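Local coordinates for protein putative prolyl-tRNA synthetase (Leishmania major, PDB 5XIL) that probably joins L-proline to tRNA(Pro) at the expense of ATP, releasing AMP and diphosphate, as a class II aminoacyl-tRNA synthetase, at residues P117-W122 with H162-K167; K173-I178 with W258-G263; I294-G299 with N345-K350; V352-E357 with A389-L394. All blocks are in the same frame, centred on the assembly; numbering follows the deposited sequence. Where two conformers were deposited one is given.

Contact 1 (P117-W122 with H162-K167); sequences PYYAKW and HCAWAK
Tyr119 reaches from helix 111-122 to the backbone of His162 on strand 156-165, within the class II synthetase core domain, whose framework is a largely antiparallel sheet. Its phenol donates OH to His162 O at 2.7 Å, with the carbonyl oxygen lying at the ring edge, near the ring plane. The hydroxyl approaches from above the carbonyl plane, 50° out of it. Tyrosine suits this place because its long apolar ring spans the gap and still delivers one donor to a buried backbone oxygen. Chi1 of -84° places CG anti to the carbonyl carbon, and from there the ring extends to the strand. The ring also packs on Val131 and Leu133 of strand 131-139, and on Tyr116. His162 brings CB to the phenol, then turns its imidazole away to hydrogen bonds with Glu160 and Tyr116. Elsewhere on helix 111-122, Lys121 makes a salt bridge to Glu28 of the second subunit. Ala164, with its small side chain, meets the tyrosine obliquely, its CB lying 4.2 Å from Tyr119 CD2.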
loop_
_atom_site.group_PDB
_atom_site.type_symbol
_atom_site.label_atom_id
_atom_site.label_comp_id
_atom_site.label_asym_id
_atom_site.label_seq_id
_atom_site.Cartn_x
_atom_site.Cartn_y
_atom_site.Cartn_z
ATOM N N PRO A 117 -5.085 -16.792 -18.690
ATOM C CA PRO A 117 -4.414 -18.096 -18.921
ATOM C C PRO A 117 -3.986 -18.724 -17.613
ATOM O O PRO A 117 -4.041 -19.948 -17.475
ATOM C CB PRO A 117 -3.195 -17.721 -19.790
ATOM C CG PRO A 117 -3.641 -16.496 -20.543
ATOM C CD PRO A 117 -4.562 -15.739 -19.587
ATOM N N TYR A 118 -3.505 -17.923 -16.645
ATOM C CA TYR A 118 -3.170 -18.479 -15.372
ATOM C C TYR A 118 -4.374 -18.969 -14.613
ATOM O O TYR A 118 -4.273 -19.994 -13.908
ATOM C CB TYR A 118 -2.226 -17.535 -14.533
ATOM C CG TYR A 118 -0.870 -17.514 -15.167
ATOM C CD1 TYR A 118 -0.603 -16.701 -16.255
ATOM C CD2 TYR A 118 0.117 -18.408 -14.753
ATOM C CE1 TYR A 118 0.621 -16.749 -16.941
ATOM C CE2 TYR A 118 1.364 -18.449 -15.395
ATOM C CZ TYR A 118 1.615 -17.612 -16.506
ATOM O OH TYR A 118 2.867 -17.635 -17.170
ATOM N N TYR A 119 -5.497 -18.259 -14.705
ATOM C CA TYR A 119 -6.714 -18.699 -14.077
ATOM C C TYR A 119 -7.052 -20.117 -14.604
ATOM O O TYR A 119 -7.477 -20.989 -13.869
ATOM C CB TYR A 119 -7.874 -17.724 -14.363
ATOM C CG TYR A 119 -7.899 -16.533 -13.401
ATOM C CD1 TYR A 119 -6.703 -15.918 -13.001
ATOM C CD2 TYR A 119 -9.093 -16.030 -12.882
ATOM C CE1 TYR A 119 -6.718 -14.810 -12.129
ATOM C CE2 TYR A 119 -9.112 -14.907 -12.003
ATOM C CZ TYR A 119 -7.913 -14.338 -11.636
ATOM O OH TYR A 119 -7.819 -13.284 -10.757
ATOM N N ALA A 120 -6.913 -20.300 -15.900
ATOM C CA ALA A 120 -7.173 -21.622 -16.521
ATOM C C ALA A 120 -6.258 -22.671 -15.893
ATOM O O ALA A 120 -6.716 -23.722 -15.523
ATOM C CB ALA A 120 -6.990 -21.551 -18.049
ATOM N N LYS A 121 -4.990 -22.329 -15.703
ATOM C CA LYS A 121 -4.013 -23.217 -15.122
ATOM C C LYS A 121 -4.298 -23.535 -13.642
ATOM O O LYS A 121 -4.324 -24.692 -13.226
ATOM C CB LYS A 121 -2.623 -22.614 -15.344
ATOM C CG LYS A 121 -1.541 -23.541 -14.893
ATOM C CD LYS A 121 -0.188 -22.897 -14.787
ATOM C CE LYS A 121 0.760 -23.814 -13.990
ATOM N NZ LYS A 121 2.056 -23.939 -14.714
ATOM N N TRP A 122 -4.629 -22.518 -12.864
ATOM C CA TRP A 122 -4.841 -22.680 -11.458
ATOM C C TRP A 122 -6.140 -23.326 -11.161
ATOM O O TRP A 122 -6.287 -23.909 -10.128
ATOM C CB TRP A 122 -4.796 -21.322 -10.741
ATOM C CG TRP A 122 -3.448 -20.665 -10.829
ATOM C CD1 TRP A 122 -2.245 -21.290 -10.820
ATOM C CD2 TRP A 122 -3.168 -19.237 -10.839
ATOM N NE1 TRP A 122 -1.226 -20.353 -10.890
ATOM C CE2 TRP A 122 -1.769 -19.090 -10.873
ATOM C CE3 TRP A 122 -3.977 -18.076 -10.867
ATOM C CZ2 TRP A 122 -1.135 -17.815 -10.890
ATOM C CZ3 TRP A 122 -3.348 -16.816 -10.905
ATOM C CH2 TRP A 122 -1.961 -16.685 -10.928
ATOM N N HIS A 162 -10.003 -9.274 -9.986
ATOM C CA HIS A 162 -10.545 -10.280 -10.960
ATOM C C HIS A 162 -10.858 -11.527 -10.171
ATOM O O HIS A 162 -9.962 -12.128 -9.510
ATOM C CB HIS A 162 -9.583 -10.607 -12.092
ATOM C CG HIS A 162 -9.124 -9.429 -12.887
ATOM N ND1 HIS A 162 -9.570 -9.185 -14.171
ATOM C CD2 HIS A 162 -8.257 -8.430 -12.596
ATOM C CE1 HIS A 162 -8.990 -8.081 -14.640
ATOM N NE2 HIS A 162 -8.215 -7.590 -13.688
ATOM N N CYS A 163 -12.117 -11.930 -10.192
ATOM C CA CYS A 163 -12.554 -13.099 -9.458
ATOM C C CYS A 163 -13.282 -14.095 -10.382
ATOM O O CYS A 163 -13.885 -13.731 -11.373
ATOM C CB CYS A 163 -13.473 -12.663 -8.298
ATOM S SG CYS A 163 -12.594 -11.476 -7.158
ATOM N N ALA A 164 -13.255 -15.365 -9.965
ATOM C CA ALA A 164 -13.911 -16.469 -10.664
ATOM C C ALA A 164 -14.524 -17.333 -9.594
ATOM O O ALA A 164 -13.823 -17.743 -8.639
ATOM C CB ALA A 164 -12.872 -17.274 -11.417
ATOM N N TRP A 165 -15.802 -17.620 -9.737
ATOM C CA TRP A 165 -16.566 -18.364 -8.763
ATOM C C TRP A 165 -17.208 -19.604 -9.459
ATOM O O TRP A 165 -17.476 -19.559 -10.629
ATOM C CB TRP A 165 -17.712 -17.515 -8.224
ATOM C CG TRP A 165 -17.303 -16.304 -7.472
ATOM C CD1 TRP A 165 -16.941 -15.085 -7.980
ATOM C CD2 TRP A 165 -17.202 -16.207 -6.052
ATOM N NE1 TRP A 165 -16.621 -14.232 -6.922
ATOM C CE2 TRP A 165 -16.780 -14.893 -5.742
ATOM C CE3 TRP A 165 -17.467 -17.097 -5.005
ATOM C CZ2 TRP A 165 -16.630 -14.442 -4.404
ATOM C CZ3 TRP A 165 -17.252 -16.675 -3.690
ATOM C CH2 TRP A 165 -16.825 -15.360 -3.408
ATOM N N ALA A 166 -17.573 -20.596 -8.670
ATOM C CA ALA A 166 -18.348 -21.770 -9.131
ATOM C C ALA A 166 -19.785 -21.461 -9.565
ATOM O O ALA A 166 -20.214 -21.982 -10.599
ATOM C CB ALA A 166 -18.316 -22.893 -8.055
ATOM N N LYS A 167 -20.492 -20.611 -8.809
ATOM C CA LYS A 167 -21.891 -20.266 -9.076
ATOM C C LYS A 167 -22.107 -18.808 -9.473
ATOM O O LYS A 167 -21.456 -17.915 -8.978
ATOM C CB LYS A 167 -22.814 -20.527 -7.868
ATOM C CG LYS A 167 -22.829 -21.956 -7.332
ATOM C CD LYS A 167 -24.174 -22.323 -6.686
ATOM C CE LYS A 167 -24.676 -21.317 -5.662
ATOM N NZ LYS A 167 -23.861 -21.326 -4.415
#

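Contact 2 (K173-I178 with W258-G263); sequences KEVLEI and WQNSWG
Glu174 and Asn260 supply the polar link between helix 168-189 and strand 253-265, where the helix packs on the sheet of the class II synthetase core domain. The short segments run nearly parallel, 10° apart, with axes 9.0 Å from each other. Asn260 ND2 donates to Glu174 OE1 at 2.8 Å in an almost straight bond (174°). OE1 lies in the amide plane, and the N-H comes to it on the anti side, tilted somewhat out of the carboxylate plane. The glutamate's extended chain spans the gap; Trp165 also donates to OE1, and Arg132 forms a salt bridge with OE2, so both carboxylate oxygens are satisfied in this buried place. These donors and the arginine's charge would be expected to favour the ionised form. Asn260 OD1 takes a weak bond from Trp262 NE1.

Apolar contacts accompany this network. Val175 CG2 packs 3.6 Å from Asn260 CB. Branched Ile178 covers a broad patch of the flat Trp262 indole: CG2 sits by CG at 3.6 Å, while CD1 makes a CH-pi contact, 3.5 Å from the centroid of the six-membered ring and 6° off its normal.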
loop_
_atom_site.group_PDB
_atom_site.type_symbol
_atom_site.label_atom_id
_atom_site.label_comp_id
_atom_site.label_asym_id
_atom_site.label_seq_id
_atom_site.Cartn_x
_atom_site.Cartn_y
_atom_site.Cartn_z
ATOM N N LYS A 173 -23.217 -11.468 -6.349
ATOM C CA LYS A 173 -23.220 -10.898 -5.022
ATOM C C LYS A 173 -21.926 -10.092 -4.776
ATOM O O LYS A 173 -22.009 -8.993 -4.271
ATOM C CB LYS A 173 -23.411 -11.974 -3.960
ATOM C CG LYS A 173 -23.136 -11.576 -2.513
ATOM C CD LYS A 173 -23.565 -12.755 -1.629
ATOM C CE LYS A 173 -23.425 -12.483 -0.136
ATOM N NZ LYS A 173 -21.988 -12.184 0.118
ATOM N N GLU A 174 -20.792 -10.608 -5.222
ATOM C CA GLU A 174 -19.509 -9.914 -4.999
ATOM C C GLU A 174 -19.427 -8.623 -5.819
ATOM O O GLU A 174 -18.829 -7.629 -5.390
ATOM C CB GLU A 174 -18.360 -10.817 -5.341
ATOM C CG GLU A 174 -17.001 -10.223 -4.937
ATOM C CD GLU A 174 -15.828 -11.098 -5.323
ATOM O OE1 GLU A 174 -15.783 -11.660 -6.475
ATOM O OE2 GLU A 174 -14.920 -11.197 -4.483
ATOM N N VAL A 175 -19.957 -8.691 -7.037
ATOM C CA VAL A 175 -20.037 -7.518 -7.913
ATOM C C VAL A 175 -20.600 -6.306 -7.168
ATOM O O VAL A 175 -20.030 -5.213 -7.206
ATOM C CB VAL A 175 -20.881 -7.822 -9.158
ATOM C CG1 VAL A 175 -21.291 -6.530 -9.835
ATOM C CG2 VAL A 175 -20.081 -8.660 -10.152
ATOM N N LEU A 176 -21.684 -6.513 -6.437
ATOM C CA LEU A 176 -22.331 -5.459 -5.684
ATOM C C LEU A 176 -21.648 -5.151 -4.359
ATOM O O LEU A 176 -21.707 -4.018 -3.912
ATOM C CB LEU A 176 -23.804 -5.752 -5.462
ATOM C CG LEU A 176 -24.700 -5.858 -6.690
ATOM C CD1 LEU A 176 -26.096 -6.391 -6.390
ATOM C CD2 LEU A 176 -24.816 -4.484 -7.311
ATOM N N GLU A 177 -21.012 -6.120 -3.742
ATOM C CA GLU A 177 -20.211 -5.862 -2.560
ATOM C C GLU A 177 -19.078 -4.903 -2.885
ATOM O O GLU A 177 -18.805 -3.959 -2.105
ATOM C CB GLU A 177 -19.671 -7.124 -1.910
ATOM C CG GLU A 177 -20.768 -7.890 -1.138
ATOM C CD GLU A 177 -20.348 -9.321 -0.787
ATOM O OE1 GLU A 177 -19.493 -9.946 -1.448
ATOM O OE2 GLU A 177 -20.912 -9.859 0.167
ATOM N N ILE A 178 -18.453 -5.154 -4.006
ATOM C CA ILE A 178 -17.349 -4.356 -4.454
ATOM C C ILE A 178 -17.839 -2.956 -4.819
ATOM O O ILE A 178 -17.215 -1.953 -4.437
ATOM C CB ILE A 178 -16.597 -5.030 -5.638
ATOM C CG1 ILE A 178 -15.844 -6.284 -5.184
ATOM C CG2 ILE A 178 -15.662 -4.019 -6.335
ATOM C CD1 ILE A 178 -14.657 -6.028 -4.275
ATOM N N TRP A 258 -17.954 -18.373 -13.199
ATOM C CA TRP A 258 -18.505 -17.058 -13.322
ATOM C C TRP A 258 -17.483 -16.033 -12.828
ATOM O O TRP A 258 -17.021 -16.091 -11.679
ATOM C CB TRP A 258 -19.777 -17.019 -12.532
ATOM C CG TRP A 258 -20.792 -18.026 -13.050
ATOM C CD1 TRP A 258 -20.839 -19.390 -12.753
ATOM C CD2 TRP A 258 -21.812 -17.799 -14.036
ATOM N NE1 TRP A 258 -21.851 -19.984 -13.504
ATOM C CE2 TRP A 258 -22.466 -19.039 -14.271
ATOM C CE3 TRP A 258 -22.293 -16.660 -14.678
ATOM C CZ2 TRP A 258 -23.552 -19.159 -15.145
ATOM C CZ3 TRP A 258 -23.329 -16.781 -15.555
ATOM C CH2 TRP A 258 -23.927 -18.033 -15.814
ATOM N N GLN A 259 -17.121 -15.099 -13.695
ATOM C CA GLN A 259 -16.082 -14.150 -13.410
ATOM C C GLN A 259 -16.608 -12.706 -13.281
ATOM O O GLN A 259 -17.655 -12.319 -13.808
ATOM C CB GLN A 259 -15.016 -14.220 -14.523
ATOM C CG GLN A 259 -14.163 -15.455 -14.419
ATOM C CD GLN A 259 -13.185 -15.574 -15.535
ATOM O OE1 GLN A 259 -13.414 -16.288 -16.529
ATOM N NE2 GLN A 259 -12.117 -14.828 -15.430
ATOM N N ASN A 260 -15.865 -11.937 -12.517
ATOM C CA ASN A 260 -16.074 -10.509 -12.426
ATOM C C ASN A 260 -14.740 -9.795 -12.415
ATOM O O ASN A 260 -13.669 -10.403 -12.264
ATOM C CB ASN A 260 -16.924 -10.151 -11.205
ATOM C CG ASN A 260 -16.232 -10.458 -9.847
ATOM O OD1 ASN A 260 -15.054 -10.206 -9.644
ATOM N ND2 ASN A 260 -17.002 -10.989 -8.922
ATOM N N SER A 261 -14.811 -8.495 -12.670
ATOM C CA SER A 261 -13.676 -7.643 -12.580
ATOM C C SER A 261 -14.139 -6.252 -12.163
ATOM O O SER A 261 -15.272 -5.899 -12.335
ATOM C CB SER A 261 -12.801 -7.618 -13.835
ATOM O OG SER A 261 -13.439 -6.944 -14.845
ATOM N N TRP A 262 -13.221 -5.493 -11.601
ATOM C CA TRP A 262 -13.604 -4.263 -10.956
ATOM C C TRP A 262 -12.397 -3.423 -10.758
ATOM O O TRP A 262 -11.353 -3.970 -10.474
ATOM C CB TRP A 262 -14.351 -4.578 -9.647
ATOM C CG TRP A 262 -13.918 -5.837 -8.897
ATOM C CD1 TRP A 262 -14.384 -7.121 -9.106
ATOM C CD2 TRP A 262 -12.973 -5.956 -7.844
ATOM N NE1 TRP A 262 -13.764 -7.998 -8.303
ATOM C CE2 TRP A 262 -12.936 -7.330 -7.476
ATOM C CE3 TRP A 262 -12.230 -5.037 -7.088
ATOM C CZ2 TRP A 262 -12.156 -7.810 -6.430
ATOM C CZ3 TRP A 262 -11.437 -5.520 -6.078
ATOM C CH2 TRP A 262 -11.414 -6.900 -5.751
ATOM N N GLY A 263 -12.493 -2.107 -10.981
ATOM C CA GLY A 263 -11.392 -1.225 -10.785
ATOM C C GLY A 263 -11.815 0.167 -10.281
ATOM O O GLY A 263 -12.899 0.639 -10.581
#

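Contact 3 (I294-G299 with N345-K350); sequences IIIPVG and NHWEVK
Ile294 lies over one face of the Trp347 indole, crossing it at about a right angle. Its CG1 stands 3.6 Å from the centroid of the five-membered ring and only 5° off the normal, a CH-pi contact. CD1 continues over the indole toward its six-membered ring, coming within 3.6 Å of Trp347 CE2. The placement follows from the torsions: chi1 of -170° sets CG1 opposite the backbone N, and chi2 of 71° bends CD1 along the ring system. CG2, the other branch, rests near Trp347 CB at 4.0 Å. A beta-branched residue suits this strand position because its two arms can cover both the root and the face of a large flat partner.

Here helix 340-350 packs against strand 293-297 in the mixed five-stranded sheet of the anticodon-binding domain. Helix 306-325 covers the other side of the strand, where Ile295 packs on Cys316 and Leu319. Ile296 faces helix 340-350 again and touches the indole more lightly, its CD1 4.2 Å from Trp347 CD1. Tryptophan combines a wide apolar surface with one polar group: NE1 of the buried tryptophan donates to Asp333 OD2, a bond that would help fix the rotation of the ring. Against the opposite indole face lies His346 CD2, 3.5 Å above the plane and offset toward the rim.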
loop_
_atom_site.group_PDB
_atom_site.type_symbol
_atom_site.label_atom_id
_atom_site.label_comp_id
_atom_site.label_asym_id
_atom_site.label_seq_id
_atom_site.Cartn_x
_atom_site.Cartn_y
_atom_site.Cartn_z
ATOM N N ILE A 294 -3.886 23.393 10.565
ATOM C CA ILE A 294 -2.691 24.163 10.516
ATOM C C ILE A 294 -2.756 25.225 11.634
ATOM O O ILE A 294 -3.707 25.919 11.755
ATOM C CB ILE A 294 -2.449 24.821 9.167
ATOM C CG1 ILE A 294 -1.041 25.443 9.053
ATOM C CG2 ILE A 294 -3.484 25.864 8.822
ATOM C CD1 ILE A 294 0.046 24.434 8.951
ATOM N N ILE A 295 -1.670 25.374 12.342
ATOM C CA ILE A 295 -1.557 26.361 13.478
ATOM C C ILE A 295 -0.623 27.524 13.046
ATOM O O ILE A 295 0.533 27.309 12.722
ATOM C CB ILE A 295 -1.002 25.650 14.727
ATOM C CG1 ILE A 295 -1.848 24.445 15.106
ATOM C CG2 ILE A 295 -0.815 26.633 15.904
ATOM C CD1 ILE A 295 -1.119 23.470 16.002
ATOM N N ILE A 296 -1.141 28.750 13.037
ATOM C CA ILE A 296 -0.388 29.874 12.596
ATOM C C ILE A 296 -0.411 30.932 13.708
ATOM O O ILE A 296 -1.496 31.328 14.115
ATOM C CB ILE A 296 -1.028 30.466 11.356
ATOM C CG1 ILE A 296 -1.155 29.376 10.264
ATOM C CG2 ILE A 296 -0.258 31.690 10.895
ATOM C CD1 ILE A 296 -1.908 29.798 9.027
ATOM N N PRO A 297 0.783 31.375 14.172
ATOM C CA PRO A 297 0.841 32.414 15.189
ATOM C C PRO A 297 0.419 33.780 14.599
ATOM O O PRO A 297 0.669 34.109 13.405
ATOM C CB PRO A 297 2.310 32.345 15.677
ATOM C CG PRO A 297 3.039 32.029 14.410
ATOM C CD PRO A 297 2.140 31.003 13.726
ATOM N N VAL A 298 -0.296 34.552 15.390
ATOM C CA VAL A 298 -0.742 35.878 14.978
ATOM C C VAL A 298 -0.558 36.883 16.149
ATOM O O VAL A 298 -0.264 36.493 17.273
ATOM C CB VAL A 298 -2.215 35.913 14.578
ATOM C CG1 VAL A 298 -2.516 34.948 13.411
ATOM C CG2 VAL A 298 -3.092 35.571 15.786
ATOM N N GLY A 299 -0.715 38.168 15.835
ATOM C CA GLY A 299 -0.674 39.264 16.818
ATOM C C GLY A 299 0.716 39.584 17.297
ATOM O O GLY A 299 0.860 40.118 18.379
ATOM N N ASN A 345 -3.444 32.410 3.382
ATOM C CA ASN A 345 -3.830 32.194 1.967
ATOM C C ASN A 345 -3.295 30.861 1.405
ATOM O O ASN A 345 -4.046 30.100 0.727
ATOM C CB ASN A 345 -3.337 33.332 1.059
ATOM C CG ASN A 345 -3.595 33.028 -0.426
ATOM O OD1 ASN A 345 -4.748 33.131 -0.934
ATOM N ND2 ASN A 345 -2.572 32.606 -1.102
ATOM N N HIS A 346 -2.017 30.606 1.663
ATOM C CA HIS A 346 -1.334 29.428 1.248
ATOM C C HIS A 346 -2.083 28.159 1.665
ATOM O O HIS A 346 -2.309 27.259 0.877
ATOM C CB HIS A 346 0.079 29.416 1.837
ATOM C CG HIS A 346 0.831 28.136 1.619
ATOM N ND1 HIS A 346 1.452 27.815 0.426
ATOM C CD2 HIS A 346 1.107 27.111 2.470
ATOM C CE1 HIS A 346 2.034 26.647 0.544
ATOM N NE2 HIS A 346 1.851 26.206 1.772
ATOM N N TRP A 347 -2.424 28.062 2.946
ATOM C CA TRP A 347 -3.191 26.908 3.468
ATOM C C TRP A 347 -4.659 26.911 3.062
ATOM O O TRP A 347 -5.271 25.835 2.972
ATOM C CB TRP A 347 -3.043 26.834 4.999
ATOM C CG TRP A 347 -1.561 26.539 5.373
ATOM C CD1 TRP A 347 -0.616 27.431 5.869
ATOM C CD2 TRP A 347 -0.851 25.308 5.146
ATOM N NE1 TRP A 347 0.575 26.813 5.987
ATOM C CE2 TRP A 347 0.477 25.512 5.563
ATOM C CE3 TRP A 347 -1.224 24.048 4.696
ATOM C CZ2 TRP A 347 1.447 24.511 5.506
ATOM C CZ3 TRP A 347 -0.244 23.018 4.659
ATOM C CH2 TRP A 347 1.059 23.264 5.053
ATOM N N GLU A 348 -5.232 28.090 2.835
ATOM C CA GLU A 348 -6.567 28.201 2.265
ATOM C C GLU A 348 -6.611 27.572 0.898
ATOM O O GLU A 348 -7.523 26.802 0.577
ATOM C CB GLU A 348 -6.991 29.663 2.138
ATOM C CG GLU A 348 -8.409 29.851 1.622
ATOM C CD GLU A 348 -8.926 31.239 1.911
ATOM O OE1 GLU A 348 -8.632 32.172 1.134
ATOM O OE2 GLU A 348 -9.589 31.395 2.946
ATOM N N VAL A 349 -5.627 27.923 0.086
ATOM C CA VAL A 349 -5.603 27.401 -1.252
ATOM C C VAL A 349 -5.424 25.868 -1.293
ATOM O O VAL A 349 -5.950 25.162 -2.176
ATOM C CB VAL A 349 -4.519 28.108 -2.069
ATOM C CG1 VAL A 349 -4.412 27.442 -3.440
ATOM C CG2 VAL A 349 -4.897 29.598 -2.218
ATOM N N LYS A 350 -4.664 25.342 -0.316
ATOM C CA LYS A 350 -4.447 23.902 -0.191
ATOM C C LYS A 350 -5.655 23.231 0.316
ATOM O O LYS A 350 -5.845 22.045 0.076
ATOM C CB LYS A 350 -3.250 23.571 0.694
ATOM C CG LYS A 350 -1.925 23.936 0.049
ATOM C CD LYS A 350 -0.733 23.817 0.983
ATOM C CE LYS A 350 -0.451 22.370 1.308
ATOM N NZ LYS A 350 0.054 21.732 0.044
#

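Contact 4 (V352-E357 with A389-L394); sequences VPLRVE and AAVAAL
This helix-on-sheet contact sets helix 387-412 against strand 354-358 in the mixed sheet of the anticodon-binding domain, with Leu354 as the strand's main contributor. Its CD1 sits between two helix residues, 4.0 Å from Val391 CG1 and also touching Leu394 CD2, whereas CD2 meets Leu394 alone of the two. The Leu354 and Val391 side chains slide past each other in opposite directions. With chi1 at -65°, Leu354 CG lies anti to the carbonyl carbon, which lets the fork meet the helix. Leucine suits the place because its forked end can meet two residues nearly a helical turn apart, without any polar group to satisfy. Val391 offers a compact branched surface that also touches Val293 of the neighbouring strand. Leu394 reaches farther, with CG opposite its backbone N (chi1 -179°). Val370 and Val372 of strand 367-372 also pack on Leu354 and complete its apolar surroundings. The Leu354 and Leu394 side chains meet at a slant, Leu354 CD2 3.9 Å from Leu394 CD2.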
loop_
_atom_site.group_PDB
_atom_site.type_symbol
_atom_site.label_atom_id
_atom_site.label_comp_id
_atom_site.label_asym_id
_atom_site.label_seq_id
_atom_site.Cartn_x
_atom_site.Cartn_y
_atom_site.Cartn_z
ATOM N N VAL A 352 -6.680 23.093 3.717
ATOM C CA VAL A 352 -6.565 22.522 5.043
ATOM C C VAL A 352 -7.887 22.707 5.736
ATOM O O VAL A 352 -8.389 23.773 5.675
ATOM C CB VAL A 352 -5.538 23.203 5.935
ATOM C CG1 VAL A 352 -5.428 22.380 7.223
ATOM C CG2 VAL A 352 -4.228 23.266 5.235
ATOM N N PRO A 353 -8.492 21.651 6.262
ATOM C CA PRO A 353 -9.829 21.780 6.819
ATOM C C PRO A 353 -10.005 22.879 7.928
ATOM O O PRO A 353 -11.040 23.567 7.955
ATOM C CB PRO A 353 -10.054 20.405 7.396
ATOM C CG PRO A 353 -9.378 19.464 6.480
ATOM C CD PRO A 353 -8.175 20.234 6.017
ATOM N N LEU A 354 -9.020 22.990 8.825
ATOM C CA LEU A 354 -9.144 23.913 9.973
ATOM C C LEU A 354 -7.887 24.702 10.106
ATOM O O LEU A 354 -6.751 24.169 9.940
ATOM C CB LEU A 354 -9.374 23.146 11.257
ATOM C CG LEU A 354 -10.654 22.347 11.439
ATOM C CD1 LEU A 354 -10.676 21.558 12.714
ATOM C CD2 LEU A 354 -11.856 23.244 11.259
ATOM N N ARG A 355 -8.024 25.992 10.382
ATOM C CA ARG A 355 -6.910 26.800 10.684
ATOM C C ARG A 355 -7.084 27.356 12.131
ATOM O O ARG A 355 -8.152 27.835 12.454
ATOM C CB ARG A 355 -6.823 27.975 9.770
ATOM C CG ARG A 355 -5.787 29.012 10.252
ATOM C CD ARG A 355 -5.663 30.195 9.320
ATOM N NE ARG A 355 -6.792 31.117 9.325
ATOM C CZ ARG A 355 -7.479 31.467 8.247
ATOM N NH1 ARG A 355 -7.248 30.890 7.059
ATOM N NH2 ARG A 355 -8.465 32.359 8.360
ATOM N N VAL A 356 -6.040 27.235 12.931
ATOM C CA VAL A 356 -5.996 27.758 14.307
ATOM C C VAL A 356 -5.079 28.959 14.250
ATOM O O VAL A 356 -3.950 28.838 13.840
ATOM C CB VAL A 356 -5.456 26.744 15.351
ATOM C CG1 VAL A 356 -5.221 27.489 16.695
ATOM C CG2 VAL A 356 -6.355 25.584 15.575
ATOM N N GLU A 357 -5.600 30.109 14.638
ATOM C CA GLU A 357 -4.875 31.349 14.697
ATOM C C GLU A 357 -4.598 31.585 16.188
ATOM O O GLU A 357 -5.552 31.649 16.970
ATOM C CB GLU A 357 -5.751 32.468 14.125
ATOM C CG GLU A 357 -6.359 32.165 12.764
ATOM C CD GLU A 357 -7.431 33.142 12.276
ATOM O OE1 GLU A 357 -7.618 34.213 12.922
ATOM O OE2 GLU A 357 -8.088 32.856 11.236
ATOM N N ALA A 389 -10.109 16.012 21.385
ATOM C CA ALA A 389 -11.371 15.412 21.056
ATOM C C ALA A 389 -12.290 16.420 20.434
ATOM O O ALA A 389 -13.089 16.063 19.562
ATOM C CB ALA A 389 -12.053 14.746 22.286
ATOM N N ALA A 390 -12.290 17.652 20.940
ATOM C CA ALA A 390 -13.172 18.659 20.415
ATOM C C ALA A 390 -12.836 18.957 18.929
ATOM O O ALA A 390 -13.730 19.106 18.113
ATOM C CB ALA A 390 -13.080 19.936 21.202
ATOM N N VAL A 391 -11.546 19.055 18.635
ATOM C CA VAL A 391 -11.096 19.338 17.273
ATOM C C VAL A 391 -11.409 18.112 16.386
ATOM O O VAL A 391 -11.823 18.272 15.251
ATOM C CB VAL A 391 -9.599 19.647 17.269
ATOM C CG1 VAL A 391 -9.040 19.735 15.833
ATOM C CG2 VAL A 391 -9.406 20.997 17.955
ATOM N N ALA A 392 -11.180 16.914 16.896
ATOM C CA ALA A 392 -11.511 15.728 16.120
ATOM C C ALA A 392 -12.990 15.702 15.846
ATOM O O ALA A 392 -13.430 15.300 14.722
ATOM C CB ALA A 392 -11.069 14.475 16.840
ATOM N N ALA A 393 -13.820 16.131 16.804
ATOM C CA ALA A 393 -15.251 16.168 16.512
ATOM C C ALA A 393 -15.612 17.223 15.490
ATOM O O ALA A 393 -16.504 17.007 14.646
ATOM C CB ALA A 393 -16.141 16.294 17.754
ATOM N N LEU A 394 -14.974 18.377 15.564
ATOM C CA LEU A 394 -15.200 19.379 14.572
ATOM C C LEU A 394 -14.798 18.888 13.134
ATOM O O LEU A 394 -15.505 19.215 12.158
ATOM C CB LEU A 394 -14.408 20.601 14.879
ATOM C CG LEU A 394 -14.533 21.764 13.945
ATOM C CD1 LEU A 394 -15.971 22.083 13.573
ATOM C CD2 LEU A 394 -13.848 22.951 14.645
#

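Contacts 1 and 2 belong to the class II core, whereas contacts 3 and 4 lie about the anticodon-binding sheet on the opposite side of the chain's centre. Within each pair the centres are 13 Å apart. Neighbouring strands 156-165 and 253-265 join the first pair, where backbone pairing of Trp165 with Trp258 ties the two contacts together; strands 293-297 and 354-358 join the second through backbone bonds between Ile294, Ile296 and Val356. All four contacts are buried, although Leu394 in contact 4 is partly exposed. Their chemistry differs: contacts 1 and 2 mix apolar packing with buried hydrogen bonds, whereas contacts 3 and 4 are apolar across their segments, one centred on an indole and the other aliphatic.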